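PDB 2PH5: homospermidine synthase from Legionella pneumophila subsp. pneumophila str. Philadelphia 1, which probably makes the polyamine homospermidine, as a transferase that carries a bound NAD on a Rossmann-type domain. Local coordinates for residues Arg15-Gly20 against Gln42-Ala47; Asp209-Tyr214 against Asn389-Leu394; Glu247-His252 against Pro463-Asn468. All blocks are in the same frame, centred on the assembly; numbering follows the deposited sequence.

Interaction 1: residues Arg15-Gly20 against Gln42-Ala47. With NAD (nicotinamide-adenine-dinucleotide), chain C.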
loop_
_atom_site.group_PDB
_atom_site.type_symbol
_atom_site.label_atom_id
_atom_site.label_comp_id
_atom_site.label_asym_id
_atom_site.label_seq_id
_atom_site.Cartn_x
_atom_site.Cartn_y
_atom_site.Cartn_z
ATOM N N ARG A 15 45.148 9.281 2.654
ATOM C CA ARG A 15 44.365 8.068 2.517
ATOM C C ARG A 15 42.946 8.255 2.993
ATOM O O ARG A 15 42.667 9.114 3.824
ATOM C CB ARG A 15 45.034 6.919 3.278
ATOM C CG ARG A 15 45.167 7.145 4.757
ATOM C CD ARG A 15 46.626 7.135 5.208
ATOM N NE ARG A 15 46.837 6.225 6.337
ATOM C CZ ARG A 15 47.898 6.250 7.137
ATOM N NH1 ARG A 15 48.856 7.148 6.942
ATOM N NH2 ARG A 15 48.007 5.368 8.123
ATOM N N PHE A 16 42.047 7.455 2.433
ATOM C CA PHE A 16 40.639 7.503 2.800
ATOM C C PHE A 16 40.293 6.298 3.660
ATOM O O PHE A 16 40.423 5.162 3.212
ATOM C CB PHE A 16 39.758 7.484 1.550
ATOM C CG PHE A 16 39.641 8.816 0.861
ATOM C CD1 PHE A 16 40.059 8.973 -0.458
ATOM C CD2 PHE A 16 39.084 9.905 1.518
ATOM C CE1 PHE A 16 39.919 10.198 -1.109
ATOM C CE2 PHE A 16 38.941 11.133 0.873
ATOM C CZ PHE A 16 39.358 11.277 -0.441
ATOM N N VAL A 17 39.877 6.537 4.897
ATOM C CA VAL A 17 39.483 5.435 5.764
ATOM C C VAL A 17 37.959 5.430 5.813
ATOM O O VAL A 17 37.346 6.338 6.369
ATOM C CB VAL A 17 39.999 5.587 7.228
ATOM C CG1 VAL A 17 39.436 4.453 8.091
ATOM C CG2 VAL A 17 41.522 5.561 7.271
ATOM N N ILE A 18 37.332 4.429 5.216
ATOM C CA ILE A 18 35.887 4.394 5.268
ATOM C C ILE A 18 35.413 3.252 6.159
ATOM O O ILE A 18 35.736 2.085 5.920
ATOM C CB ILE A 18 35.270 4.296 3.838
ATOM C CG1 ILE A 18 33.912 3.597 3.914
ATOM C CG2 ILE A 18 36.259 3.663 2.865
ATOM C CD1 ILE A 18 33.301 3.304 2.576
ATOM N N LEU A 19 34.683 3.589 7.219
ATOM C CA LEU A 19 34.197 2.539 8.097
ATOM C C LEU A 19 32.745 2.300 7.748
ATOM O O LEU A 19 31.950 3.235 7.650
ATOM C CB LEU A 19 34.345 2.897 9.583
ATOM C CG LEU A 19 33.284 3.793 10.202
ATOM C CD1 LEU A 19 33.365 3.723 11.716
ATOM C CD2 LEU A 19 33.479 5.205 9.697
ATOM N N GLY A 20 32.416 1.030 7.561
ATOM C CA GLY A 20 31.079 0.650 7.166
ATOM C C GLY A 20 31.154 0.386 5.675
ATOM O O GLY A 20 31.907 1.064 4.977
ATOM N N GLN A 42 45.522 3.663 -1.245
ATOM C CA GLN A 42 45.225 4.818 -0.414
ATOM C C GLN A 42 43.824 4.742 0.177
ATOM O O GLN A 42 43.315 5.715 0.734
ATOM C CB GLN A 42 45.367 6.100 -1.225
ATOM C CG GLN A 42 46.801 6.521 -1.458
ATOM C CD GLN A 42 46.901 7.700 -2.390
ATOM O OE1 GLN A 42 46.816 7.552 -3.611
ATOM N NE2 GLN A 42 47.062 8.885 -1.823
ATOM N N VAL A 43 43.194 3.582 0.047
ATOM C CA VAL A 43 41.858 3.395 0.582
ATOM C C VAL A 43 41.834 2.142 1.451
ATOM O O VAL A 43 42.482 1.150 1.139
ATOM C CB VAL A 43 40.828 3.265 -0.563
ATOM C CG1 VAL A 43 39.414 3.323 -0.006
ATOM C CG2 VAL A 43 41.051 4.377 -1.579
ATOM N N THR A 44 41.104 2.209 2.555
ATOM C CA THR A 44 40.977 1.091 3.489
ATOM C C THR A 44 39.532 1.084 4.010
ATOM O O THR A 44 38.959 2.144 4.266
ATOM C CB THR A 44 41.995 1.227 4.666
ATOM O OG1 THR A 44 41.635 0.330 5.721
ATOM C CG2 THR A 44 42.024 2.648 5.198
ATOM N N ILE A 45 38.953 -0.111 4.136
ATOM C CA ILE A 45 37.571 -0.289 4.593
ATOM C C ILE A 45 37.478 -1.173 5.834
ATOM O O ILE A 45 38.065 -2.252 5.874
ATOM C CB ILE A 45 36.708 -0.977 3.519
ATOM C CG1 ILE A 45 36.681 -0.139 2.244
ATOM C CG2 ILE A 45 35.299 -1.232 4.052
ATOM C CD1 ILE A 45 36.023 -0.860 1.092
ATOM N N ILE A 46 36.720 -0.721 6.828
ATOM C CA ILE A 46 36.520 -1.472 8.059
ATOM C C ILE A 46 35.020 -1.618 8.240
ATOM O O ILE A 46 34.306 -0.615 8.247
ATOM C CB ILE A 46 37.066 -0.716 9.268
ATOM C CG1 ILE A 46 38.502 -0.280 8.982
ATOM C CG2 ILE A 46 36.944 -1.581 10.522
ATOM C CD1 ILE A 46 39.164 0.437 10.121
ATOM N N ALA A 47 34.544 -2.854 8.381
ATOM C CA ALA A 47 33.114 -3.125 8.553
ATOM C C ALA A 47 32.905 -4.373 9.410
ATOM O O ALA A 47 33.770 -5.244 9.466
ATOM C CB ALA A 47 32.457 -3.303 7.196
HETATM P PA NAD C . 23.903 -0.357 6.110
HETATM O O1A NAD C . 23.237 -0.965 7.315
HETATM O O2A NAD C . 23.573 -0.917 4.771
HETATM O O5B NAD C . 25.516 -0.387 6.273
HETATM C C5B NAD C . 26.128 0.037 7.488
HETATM C C4B NAD C . 27.496 -0.660 7.608
HETATM O O4B NAD C . 28.038 -0.244 8.842
HETATM C C3B NAD C . 27.433 -2.191 7.635
HETATM O O3B NAD C . 28.280 -2.740 6.622
HETATM C C2B NAD C . 27.893 -2.557 9.018
HETATM O O2B NAD C . 28.583 -3.783 9.119
HETATM C C1B NAD C . 28.698 -1.332 9.455
HETATM N N9A NAD C . 28.719 -1.067 10.899
HETATM C C8A NAD C . 27.669 -1.382 11.779
HETATM N N7A NAD C . 28.132 -1.785 12.979
HETATM C C5A NAD C . 29.482 -1.752 12.895
HETATM C C6A NAD C . 30.473 -2.055 13.827
HETATM N N6A NAD C . 30.222 -2.451 15.076
HETATM N N1A NAD C . 31.791 -1.921 13.411
HETATM C C2A NAD C . 32.127 -1.509 12.137
HETATM N N3A NAD C . 31.168 -1.197 11.204
HETATM C C4A NAD C . 29.872 -1.328 11.613
HETATM O O3 NAD C . 23.466 1.163 6.129
HETATM P PN NAD C . 23.850 2.427 5.217
HETATM O O1N NAD C . 22.580 3.093 4.841
HETATM O O2N NAD C . 24.776 1.952 4.129
HETATM O O5D NAD C . 24.595 3.178 6.396
HETATM C C5D NAD C . 25.195 4.448 6.322
HETATM C C4D NAD C . 24.177 5.398 6.918
HETATM O O4D NAD C . 23.934 6.435 6.007
HETATM C C3D NAD C . 23.264 5.605 8.109
HETATM O O3D NAD C . 23.944 6.224 9.189
HETATM C C2D NAD C . 22.171 6.476 7.513
HETATM O O2D NAD C . 21.467 7.223 8.463
HETATM C C1D NAD C . 22.922 7.305 6.478
HETATM N N1N NAD C . 22.174 7.688 5.258
HETATM C C2N NAD C . 22.006 9.016 4.935
HETATM C C3N NAD C . 21.306 9.324 3.749
HETATM C C7N NAD C . 21.089 10.731 3.311
HETATM O O7N NAD C . 20.412 10.926 2.135
HETATM N N7N NAD C . 21.539 11.767 3.986
HETATM C C4N NAD C . 20.784 8.291 2.906
HETATM C C5N NAD C . 20.975 6.944 3.278
HETATM C C6N NAD C . 21.661 6.632 4.437
#

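Interaction 2: residues Asp209-Tyr214 against Asn389-Leu394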
loop_
_atom_site.group_PDB
_atom_site.type_symbol
_atom_site.label_atom_id
_atom_site.label_comp_id
_atom_site.label_asym_id
_atom_site.label_seq_id
_atom_site.Cartn_x
_atom_site.Cartn_y
_atom_site.Cartn_z
ATOM N N ASP A 209 9.798 7.927 -5.166
ATOM C CA ASP A 209 10.586 6.841 -5.739
ATOM C C ASP A 209 9.664 5.969 -6.576
ATOM O O ASP A 209 8.729 5.356 -6.050
ATOM C CB ASP A 209 11.195 5.996 -4.612
ATOM C CG ASP A 209 12.399 5.178 -5.061
ATOM O OD1 ASP A 209 12.398 4.644 -6.194
ATOM O OD2 ASP A 209 13.349 5.057 -4.260
ATOM N N SER A 210 9.935 5.912 -7.879
ATOM C CA SER A 210 9.133 5.108 -8.798
ATOM C C SER A 210 9.915 3.911 -9.346
ATOM O O SER A 210 9.506 3.297 -10.326
ATOM C CB SER A 210 8.635 5.970 -9.971
ATOM O OG SER A 210 9.706 6.457 -10.765
ATOM N N GLN A 211 11.039 3.570 -8.725
ATOM C CA GLN A 211 11.815 2.440 -9.217
ATOM C C GLN A 211 11.056 1.125 -9.018
ATOM O O GLN A 211 10.688 0.785 -7.897
ATOM C CB GLN A 211 13.186 2.402 -8.523
ATOM C CG GLN A 211 13.968 3.711 -8.741
ATOM C CD GLN A 211 15.250 3.808 -7.937
ATOM O OE1 GLN A 211 16.307 3.294 -8.346
ATOM N NE2 GLN A 211 15.168 4.467 -6.775
ATOM N N VAL A 212 10.788 0.420 -10.118
ATOM C CA VAL A 212 10.093 -0.865 -10.067
ATOM C C VAL A 212 11.116 -1.973 -10.271
ATOM O O VAL A 212 12.235 -1.713 -10.715
ATOM C CB VAL A 212 9.005 -1.000 -11.155
ATOM C CG1 VAL A 212 7.858 -0.061 -10.851
ATOM C CG2 VAL A 212 9.594 -0.726 -12.527
ATOM N N THR A 213 10.727 -3.212 -9.984
ATOM C CA THR A 213 11.669 -4.317 -10.082
ATOM C C THR A 213 11.157 -5.634 -10.643
ATOM O O THR A 213 9.963 -5.820 -10.871
ATOM C CB THR A 213 12.214 -4.661 -8.710
ATOM O OG1 THR A 213 11.121 -5.065 -7.881
ATOM C CG2 THR A 213 12.911 -3.467 -8.081
ATOM N N TYR A 214 12.099 -6.554 -10.832
ATOM C CA TYR A 214 11.822 -7.894 -11.315
ATOM C C TYR A 214 12.913 -8.835 -10.785
ATOM O O TYR A 214 14.102 -8.545 -10.884
ATOM C CB TYR A 214 11.805 -7.933 -12.844
ATOM C CG TYR A 214 11.639 -9.339 -13.366
ATOM C CD1 TYR A 214 10.379 -9.955 -13.404
ATOM C CD2 TYR A 214 12.753 -10.099 -13.720
ATOM C CE1 TYR A 214 10.243 -11.300 -13.773
ATOM C CE2 TYR A 214 12.626 -11.433 -14.084
ATOM C CZ TYR A 214 11.375 -12.027 -14.104
ATOM O OH TYR A 214 11.284 -13.359 -14.406
ATOM N N ASN A 389 25.081 1.250 -8.160
ATOM C CA ASN A 389 24.225 2.376 -7.830
ATOM C C ASN A 389 22.853 2.325 -8.485
ATOM O O ASN A 389 22.696 1.854 -9.620
ATOM C CB ASN A 389 24.900 3.682 -8.263
ATOM C CG ASN A 389 25.753 4.293 -7.173
ATOM O OD1 ASN A 389 25.238 4.890 -6.219
ATOM N ND2 ASN A 389 27.063 4.153 -7.307
ATOM N N ASN A 390 21.858 2.798 -7.745
ATOM C CA ASN A 390 20.515 2.905 -8.274
ATOM C C ASN A 390 20.242 4.401 -8.176
ATOM O O ASN A 390 21.093 5.153 -7.706
ATOM C CB ASN A 390 19.480 2.087 -7.475
ATOM C CG ASN A 390 19.488 2.385 -5.985
ATOM O OD1 ASN A 390 19.511 3.544 -5.556
ATOM N ND2 ASN A 390 19.442 1.326 -5.182
ATOM N N ALA A 391 19.075 4.832 -8.635
ATOM C CA ALA A 391 18.719 6.238 -8.603
ATOM C C ALA A 391 18.889 6.832 -7.204
ATOM O O ALA A 391 19.492 7.893 -7.042
ATOM C CB ALA A 391 17.287 6.413 -9.078
ATOM N N THR A 392 18.370 6.130 -6.202
ATOM C CA THR A 392 18.430 6.571 -4.809
ATOM C C THR A 392 19.844 6.670 -4.258
ATOM O O THR A 392 20.249 7.728 -3.780
ATOM C CB THR A 392 17.615 5.621 -3.895
ATOM O OG1 THR A 392 16.286 5.489 -4.414
ATOM C CG2 THR A 392 17.548 6.159 -2.472
ATOM N N SER A 393 20.594 5.575 -4.315
ATOM C CA SER A 393 21.949 5.596 -3.781
ATOM C C SER A 393 22.811 6.669 -4.444
ATOM O O SER A 393 23.529 7.403 -3.761
ATOM C CB SER A 393 22.617 4.225 -3.939
ATOM O OG SER A 393 22.802 3.897 -5.303
ATOM N N LEU A 394 22.730 6.768 -5.770
ATOM C CA LEU A 394 23.533 7.746 -6.501
ATOM C C LEU A 394 23.312 9.186 -6.051
ATOM O O LEU A 394 24.242 9.992 -6.061
ATOM C CB LEU A 394 23.291 7.653 -8.014
ATOM C CG LEU A 394 24.258 8.513 -8.846
ATOM C CD1 LEU A 394 25.693 8.178 -8.430
ATOM C CD2 LEU A 394 24.066 8.252 -10.345
#

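Interaction 3: residues Glu247-His252 against Pro463-Asn468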
loop_
_atom_site.group_PDB
_atom_site.type_symbol
_atom_site.label_atom_id
_atom_site.label_comp_id
_atom_site.label_asym_id
_atom_site.label_seq_id
_atom_site.Cartn_x
_atom_site.Cartn_y
_atom_site.Cartn_z
ATOM N N GLU A 247 0.653 28.703 10.827
ATOM C CA GLU A 247 -0.296 27.668 11.247
ATOM C C GLU A 247 -1.336 28.223 12.194
ATOM O O GLU A 247 -1.009 28.813 13.228
ATOM C CB GLU A 247 0.427 26.503 11.937
ATOM C CG GLU A 247 1.470 25.790 11.087
ATOM C CD GLU A 247 0.879 25.040 9.899
ATOM O OE1 GLU A 247 1.664 24.417 9.155
ATOM O OE2 GLU A 247 -0.355 25.070 9.709
ATOM N N ALA A 248 -2.596 28.014 11.843
ATOM C CA ALA A 248 -3.706 28.508 12.644
ATOM C C ALA A 248 -4.545 27.383 13.244
ATOM O O ALA A 248 -5.575 27.638 13.867
ATOM C CB ALA A 248 -4.585 29.419 11.779
ATOM N N HIS A 249 -4.099 26.144 13.061
ATOM C CA HIS A 249 -4.820 24.971 13.575
ATOM C C HIS A 249 -3.897 24.079 14.402
ATOM O O HIS A 249 -2.717 23.950 14.097
ATOM C CB HIS A 249 -5.387 24.177 12.399
ATOM C CG HIS A 249 -6.399 24.931 11.596
ATOM N ND1 HIS A 249 -7.742 24.932 11.907
ATOM C CD2 HIS A 249 -6.263 25.728 10.509
ATOM C CE1 HIS A 249 -8.389 25.694 11.044
ATOM N NE2 HIS A 249 -7.517 26.189 10.185
ATOM N N TRP A 250 -4.420 23.459 15.451
ATOM C CA TRP A 250 -3.577 22.597 16.277
ATOM C C TRP A 250 -4.054 21.148 16.174
ATOM O O TRP A 250 -5.167 20.826 16.577
ATOM C CB TRP A 250 -3.594 23.095 17.728
ATOM C CG TRP A 250 -2.745 22.293 18.650
ATOM C CD1 TRP A 250 -3.157 21.294 19.487
ATOM C CD2 TRP A 250 -1.322 22.371 18.789
ATOM N NE1 TRP A 250 -2.079 20.743 20.137
ATOM C CE2 TRP A 250 -0.940 21.384 19.727
ATOM C CE3 TRP A 250 -0.330 23.177 18.211
ATOM C CZ2 TRP A 250 0.392 21.179 20.103
ATOM C CZ3 TRP A 250 0.999 22.973 18.584
ATOM C CH2 TRP A 250 1.345 21.979 19.522
ATOM N N PRO A 251 -3.213 20.252 15.625
ATOM C CA PRO A 251 -3.584 18.840 15.475
ATOM C C PRO A 251 -4.099 18.232 16.778
ATOM O O PRO A 251 -3.508 18.433 17.833
ATOM C CB PRO A 251 -2.279 18.185 15.008
ATOM C CG PRO A 251 -1.538 19.303 14.335
ATOM C CD PRO A 251 -1.798 20.460 15.266
ATOM N N HIS A 252 -5.199 17.488 16.699
ATOM C CA HIS A 252 -5.784 16.866 17.884
ATOM C C HIS A 252 -4.808 15.965 18.632
ATOM O O HIS A 252 -4.790 15.947 19.863
ATOM C CB HIS A 252 -7.022 16.047 17.499
ATOM C CG HIS A 252 -6.747 14.980 16.484
ATOM N ND1 HIS A 252 -6.443 15.265 15.170
ATOM C CD2 HIS A 252 -6.685 13.632 16.601
ATOM C CE1 HIS A 252 -6.204 14.137 14.521
ATOM N NE2 HIS A 252 -6.343 13.132 15.367
ATOM N N PRO A 463 -4.760 27.723 1.998
ATOM C CA PRO A 463 -4.474 26.361 1.549
ATOM C C PRO A 463 -3.199 25.793 2.137
ATOM O O PRO A 463 -3.051 24.582 2.288
ATOM C CB PRO A 463 -4.408 26.512 0.032
ATOM C CG PRO A 463 -3.851 27.883 -0.139
ATOM C CD PRO A 463 -4.591 28.688 0.897
ATOM N N TRP A 464 -2.279 26.671 2.499
ATOM C CA TRP A 464 -1.022 26.204 3.050
ATOM C C TRP A 464 -1.070 25.863 4.532
ATOM O O TRP A 464 -0.031 25.764 5.174
ATOM C CB TRP A 464 0.047 27.237 2.772
ATOM C CG TRP A 464 0.102 27.562 1.335
ATOM C CD1 TRP A 464 0.066 28.803 0.780
ATOM C CD2 TRP A 464 0.237 26.634 0.251
ATOM N NE1 TRP A 464 0.177 28.713 -0.587
ATOM C CE2 TRP A 464 0.285 27.393 -0.940
ATOM C CE3 TRP A 464 0.324 25.236 0.169
ATOM C CZ2 TRP A 464 0.421 26.802 -2.206
ATOM C CZ3 TRP A 464 0.458 24.648 -1.088
ATOM C CH2 TRP A 464 0.506 25.436 -2.261
ATOM N N GLN A 465 -2.269 25.674 5.073
ATOM C CA GLN A 465 -2.416 25.319 6.483
ATOM C C GLN A 465 -2.256 23.815 6.653
ATOM O O GLN A 465 -2.834 23.037 5.891
ATOM C CB GLN A 465 -3.801 25.723 7.001
ATOM C CG GLN A 465 -3.970 27.211 7.212
ATOM C CD GLN A 465 -3.320 27.696 8.486
ATOM O OE1 GLN A 465 -2.694 28.751 8.511
ATOM N NE2 GLN A 465 -3.481 26.939 9.554
ATOM N N PHE A 466 -1.496 23.401 7.661
ATOM C CA PHE A 466 -1.290 21.977 7.904
ATOM C C PHE A 466 -2.641 21.259 8.000
ATOM O O PHE A 466 -2.772 20.088 7.636
ATOM C CB PHE A 466 -0.474 21.765 9.183
ATOM C CG PHE A 466 -0.035 20.341 9.391
ATOM C CD1 PHE A 466 -0.492 19.612 10.485
ATOM C CD2 PHE A 466 0.824 19.717 8.476
ATOM C CE1 PHE A 466 -0.106 18.290 10.667
ATOM C CE2 PHE A 466 1.215 18.394 8.652
ATOM C CZ PHE A 466 0.750 17.676 9.750
ATOM N N PHE A 467 -3.650 21.983 8.466
ATOM C CA PHE A 467 -5.000 21.450 8.596
ATOM C C PHE A 467 -5.493 20.890 7.244
ATOM O O PHE A 467 -6.249 19.917 7.212
ATOM C CB PHE A 467 -5.926 22.572 9.086
ATOM C CG PHE A 467 -7.287 22.111 9.516
ATOM C CD1 PHE A 467 -7.460 21.387 10.688
ATOM C CD2 PHE A 467 -8.405 22.438 8.762
ATOM C CE1 PHE A 467 -8.732 21.000 11.106
ATOM C CE2 PHE A 467 -9.681 22.058 9.169
ATOM C CZ PHE A 467 -9.847 21.337 10.344
ATOM N N ASN A 468 -5.062 21.500 6.136
ATOM C CA ASN A 468 -5.468 21.047 4.798
ATOM C C ASN A 468 -4.527 19.998 4.204
ATOM O O ASN A 468 -4.944 19.155 3.409
ATOM C CB ASN A 468 -5.534 22.214 3.802
ATOM C CG ASN A 468 -6.527 23.282 4.204
ATOM O OD1 ASN A 468 -7.697 22.996 4.484
ATOM N ND2 ASN A 468 -6.070 24.530 4.220
HETATM O O HOH W 1 1.448 23.361 6.550
#

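Interaction 1: residues Arg15-Gly20 against Gln42-Ala47
Gly20 N donates to Ile46 O over 2.6 Å at the C-terminal ends of two parallel strands, 16-19 and 43-47, the first and second strands of the Rossmann fold that carries NAD. Helix 23-35 joins them in a beta-alpha-beta crossover. Four more backbone bonds follow back along the pair. The bond from Phe16 N to Gln42 O, 2.7 Å, lies at the start, and those of Thr44 N to Phe16 O, Ile18 N to Thr44 O and Ile46 N to Ile18 O fall between. The side chains then sort onto two faces. On one, Val17 and Thr44 run abreast, with methyl CG2 of Val17 3.6 Å from CG2 of Thr44. The Thr44 methyl can reach there because its hydroxyl takes the place anti to the backbone N (chi1 166°), which turns CG2 in between N and the carbonyl carbon. On the other face, which helix 23-35 covers with Ile32, Phe33 and Met29, CG2 of Ile18 lies 3.9 Å from CG1 of Ile45. Strands 86-89 and 62-65 flank the pair in the sheet. Gly20 begins a stretch consistent with a Rossmann-type GxGxxG motif, and its backbone angles, phi 101° and psi 144°, call for a residue without CB. With no side chain in the way, the cofactor's adenosine ribose comes close, placing NAD O4B 3.6 Å from Gly20 CA.

Interaction 2: residues Asp209-Tyr214 against Asn389-Leu394
Gln211 sends its CG anti to its own carbonyl carbon (chi1 -58°) and runs on extended (chi2 173°), which carries the amide across to Ala391 and Thr392 in the first turn of helix 391-408. Both ends of the amide are used there. NE2 donates to Thr392 OG1 over 2.8 Å with the hydroxyl oxygen lying in the amide plane, although the angle at the hydrogen is a bent 132°. OE1 takes the backbone N of Ala391 at 3.2 Å, a longer bond whose donor sits above the carbonyl plane rather than on a lone pair. A second NE2 bond fixes the rotation of the amide: it goes to Asp209 OD1, on the syn side but tilted out of the carboxylate plane. The same OD1 accepts Gln211 N at 3.1 Å, closing an Asx turn, so one carboxylate oxygen holds both ends of the glutamine. Asp209 OD2 lies 3.0 Å from Thr392 OG1, the two side chains running roughly perpendicular. The Thr392 hydroxyl also bonds to Asp357 and Thr225, and Thr225 in turn bonds to Asp209 OD2, making this a dense buried polar cluster. Asn390 caps the helix: its OD1 accepts Ser393 N at 2.6 Å, while Ser393 OG accepts Asn390 N, a capping box. The cluster ties the break near the end of strand 202-213, beside strand 352-364 in the C-terminal domain's mixed sheet, to the N-terminus of helix 391-408, with helix 379-385 packed against Gln211 and Asn390, and helix 23-35 of the Rossmann domain touching Ser393 and Leu394.

Interaction 3: residues Glu247-His252 against Pro463-Asn468
His249 and Phe467 lay their rings one over the other in an offset stack, centroids 4.2 Å apart and planes 15° from parallel, where the loop after strand 238-242 meets the start of the short helix 466-469 near the C-terminus. Phe467 CB also sits over the imidazole face as a CH-pi contact, 3.8 Å from the ring centroid. Next to the stack, the Glu247 carboxylate reaches the first turn of that helix: OE2 accepts the backbone N of Phe466 at 2.9 Å on its syn lone pair, nearly straight at 167°. The Glu247 chain folds at chi2 (-66°) to bring the carboxylate there, and the negative group should suit the positive end of the helix. The Phe466 side chain swings anti to its backbone N, and its ring edge receives Pro251 CG, 4.0 Å from CD1. Gln465, the N-cap residue, packs its side chain against Ala248 and His249. Further out, Asp459 accepts from His249 NE2 and so helps to set the imidazole, while Thr316 bonds to Glu247 OE1. Strand 264-267 backs Pro251 through Ile265 and Leu267. Far from the NAD pocket, this contact joins the C-terminal tail to the loop. A water completes the join, donating to Glu247 OE1 at 2.8 Å and to Trp464 O at 3.1 Å.

How the interactions relate
Interaction 1 closes in the N-terminal Rossmann sheet before interactions 2 and 3 open; those two alternate along the chain, 209-214, 247-252, 389-394, then 463-468. Interactions 1 and 2 have centres about 26 Å apart, and helix 23-35 links them: it follows strand 16-19, packs on the first pair of strands and touches the helix of interaction 2. The Thr392 side chain is about 7 Å from the NAD, which probably places interaction 2 near the junction of the Rossmann and C-terminal domains. Interaction 3, about 34 Å from interaction 2 and 47 Å from interaction 1 between centres, lies across the chain's centre from interaction 1 and joins the C-terminal tail to the loop after strand 238-242.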